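Local structure of type C neurotoxin (Clostridium botulinum, 3PME) at residues Glu236-Asn241 against Leu267-Pro272. The protein is the receptor-binding domain of a C/D mosaic botulinum neurotoxin and probably attaches it to gangliosides and phospholipid of the nerve-cell membrane. Numbering follows the deposited sequence.
Sequences EYYMIN and LYTKNP. With SO4 (sulfate ion), chain C.
The ring of Y238 is sandwiched between Y268 and T269 on one face and P272 on the other. On the first face, Y268 CA stands 4.0 Å from the Y238 ring centroid, 21° off the normal, a CH-pi contact; T269 N lies over the same face toward its rim. P272 CB makes the matching CH-pi contact on the opposite face, 4.2 Å from the Y238 centroid. With chi1 at -58°, CG of Y238 lies anti to its carbonyl carbon, which swings the ring into the curve of the 267-272 loop. The Y268 ring does not stack squarely on it: the planes differ by 27° but the centroids are 5.9 Å apart, so overlap is slight; Y268 meets the Y238 ring mainly through its CB, near Y238 CE2, with ring atom CD1 also close to CE2. T269 OG1 comes within 3.5 Å of Y238 CD1. Farther out, E236 runs extended alongside the proline, its OE1 3.5 Å from P272 CG.

Polar links between the segments pass through water. One water is 2.8 Å from Y238 OH and makes a weak bond to T269 O; the same hydroxyl also bonds H416, of the engineered C-terminal tag. A second water accepts from M239 N and lies where it can donate to N271 O, one of several acceptors within its reach. K270 NZ and N271 ND2 donate to a sulfate that is probably a crystallisation additive and is also held by the hydroxyls of Y248 and Y299.

The contact joins strand 238-241, paired with strand 403-406, to the loop entering strand 273-277 in the C-terminal, trefoil-type receptor-binding domain. Covering both faces probably restricts the ring's tilt, while water and, in this construct, tag residue H416 hold the hydroxyl.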
# COMPACT_ATOMS: atom_id res chain seq x y z
N GLU A 236 -6.50 -15.00 -1.94
CA GLU A 236 -5.75 -15.33 -3.13
C GLU A 236 -4.86 -14.16 -3.53
O GLU A 236 -5.31 -13.01 -3.57
CB GLU A 236 -6.68 -15.73 -4.28
CG GLU A 236 -7.32 -17.09 -4.01
CD GLU A 236 -8.14 -17.61 -5.18
OE1 GLU A 236 -8.17 -16.96 -6.24
OE2 GLU A 236 -8.75 -18.69 -5.01
N TYR A 237 -3.61 -14.47 -3.82
CA TYR A 237 -2.67 -13.46 -4.31
C TYR A 237 -1.94 -13.94 -5.53
O TYR A 237 -1.53 -15.10 -5.59
CB TYR A 237 -1.60 -13.13 -3.26
CG TYR A 237 -2.17 -12.48 -2.03
CD1 TYR A 237 -2.61 -11.16 -2.06
CD2 TYR A 237 -2.25 -13.18 -0.84
CE1 TYR A 237 -3.14 -10.56 -0.92
CE2 TYR A 237 -2.77 -12.59 0.29
CZ TYR A 237 -3.22 -11.29 0.25
OH TYR A 237 -3.73 -10.72 1.39
N TYR A 238 -1.76 -13.06 -6.51
CA TYR A 238 -0.79 -13.32 -7.56
C TYR A 238 0.56 -12.93 -6.99
O TYR A 238 0.86 -11.73 -6.81
CB TYR A 238 -1.12 -12.55 -8.83
CG TYR A 238 -2.51 -12.89 -9.35
CD1 TYR A 238 -2.72 -14.03 -10.14
CD2 TYR A 238 -3.60 -12.10 -9.03
CE1 TYR A 238 -3.99 -14.34 -10.60
CE2 TYR A 238 -4.88 -12.41 -9.50
CZ TYR A 238 -5.05 -13.53 -10.27
OH TYR A 238 -6.32 -13.84 -10.73
N MET A 239 1.34 -13.94 -6.64
CA MET A 239 2.65 -13.73 -6.06
C MET A 239 3.65 -13.37 -7.15
O MET A 239 3.79 -14.10 -8.12
CB MET A 239 3.09 -14.98 -5.31
CG MET A 239 4.46 -14.87 -4.66
SD MET A 239 4.78 -16.39 -3.74
CE MET A 239 6.37 -16.02 -3.01
N ILE A 240 4.32 -12.23 -7.00
CA ILE A 240 5.32 -11.82 -7.97
C ILE A 240 6.64 -11.47 -7.31
O ILE A 240 6.70 -11.03 -6.16
CB ILE A 240 4.85 -10.60 -8.81
CG1 ILE A 240 4.46 -9.43 -7.90
CG2 ILE A 240 3.69 -11.00 -9.72
CD1 ILE A 240 4.47 -8.07 -8.61
N ASN A 241 7.71 -11.68 -8.06
CA ASN A 241 8.99 -11.10 -7.72
C ASN A 241 9.02 -9.64 -8.18
O ASN A 241 8.51 -9.31 -9.25
CB ASN A 241 10.11 -11.87 -8.39
CG ASN A 241 11.47 -11.42 -7.92
OD1 ASN A 241 12.10 -10.56 -8.54
ND2 ASN A 241 11.91 -11.97 -6.80
N LEU A 267 -2.29 -7.10 -14.42
CA LEU A 267 -1.78 -7.52 -13.12
C LEU A 267 -2.36 -8.84 -12.64
O LEU A 267 -1.71 -9.59 -11.92
CB LEU A 267 -2.07 -6.46 -12.06
CG LEU A 267 -1.40 -5.11 -12.24
CD1 LEU A 267 -1.84 -4.21 -11.12
CD2 LEU A 267 0.10 -5.32 -12.23
N TYR A 268 -3.61 -9.11 -12.99
CA TYR A 268 -4.25 -10.33 -12.52
C TYR A 268 -4.03 -11.38 -13.58
O TYR A 268 -4.64 -11.33 -14.65
CB TYR A 268 -5.75 -10.12 -12.26
CG TYR A 268 -6.07 -8.97 -11.32
CD1 TYR A 268 -5.26 -8.69 -10.22
CD2 TYR A 268 -7.21 -8.20 -11.52
CE1 TYR A 268 -5.57 -7.65 -9.36
CE2 TYR A 268 -7.53 -7.16 -10.66
CZ TYR A 268 -6.71 -6.89 -9.59
OH TYR A 268 -7.05 -5.85 -8.74
N THR A 269 -3.14 -12.32 -13.28
CA THR A 269 -2.61 -13.24 -14.28
C THR A 269 -3.20 -14.66 -14.10
O THR A 269 -4.38 -14.86 -14.37
CB THR A 269 -1.06 -13.26 -14.26
OG1 THR A 269 -0.61 -13.61 -12.94
CG2 THR A 269 -0.50 -11.87 -14.63
N LYS A 270 -2.39 -15.61 -13.64
CA LYS A 270 -2.82 -17.00 -13.47
C LYS A 270 -2.22 -17.62 -12.21
O LYS A 270 -1.21 -17.14 -11.68
CB LYS A 270 -2.36 -17.84 -14.67
CG LYS A 270 -2.92 -17.42 -16.01
CD LYS A 270 -2.42 -18.34 -17.10
CE LYS A 270 -2.46 -19.78 -16.64
NZ LYS A 270 -2.56 -20.73 -17.79
N ASN A 271 -2.83 -18.72 -11.77
CA ASN A 271 -2.32 -19.51 -10.64
C ASN A 271 -2.05 -18.70 -9.37
O ASN A 271 -0.95 -18.75 -8.83
CB ASN A 271 -1.05 -20.27 -11.04
CG ASN A 271 -1.25 -21.14 -12.27
OD1 ASN A 271 -2.35 -21.61 -12.55
ND2 ASN A 271 -0.16 -21.39 -12.99
N PRO A 272 -3.05 -17.99 -8.86
CA PRO A 272 -2.84 -17.34 -7.58
C PRO A 272 -2.56 -18.35 -6.49
O PRO A 272 -3.01 -19.51 -6.56
CB PRO A 272 -4.18 -16.63 -7.32
CG PRO A 272 -5.18 -17.44 -8.09
CD PRO A 272 -4.44 -17.88 -9.33
S SO4 C . 0.19 -23.15 -16.72
O1 SO4 C . 1.04 -22.23 -17.47
O2 SO4 C . -0.11 -22.62 -15.40
O3 SO4 C . -1.06 -23.33 -17.45
O4 SO4 C . 0.86 -24.44 -16.57
O HOH W 1 -6.50 -16.32 -12.06
O HOH W 2 0.82 -16.73 -7.53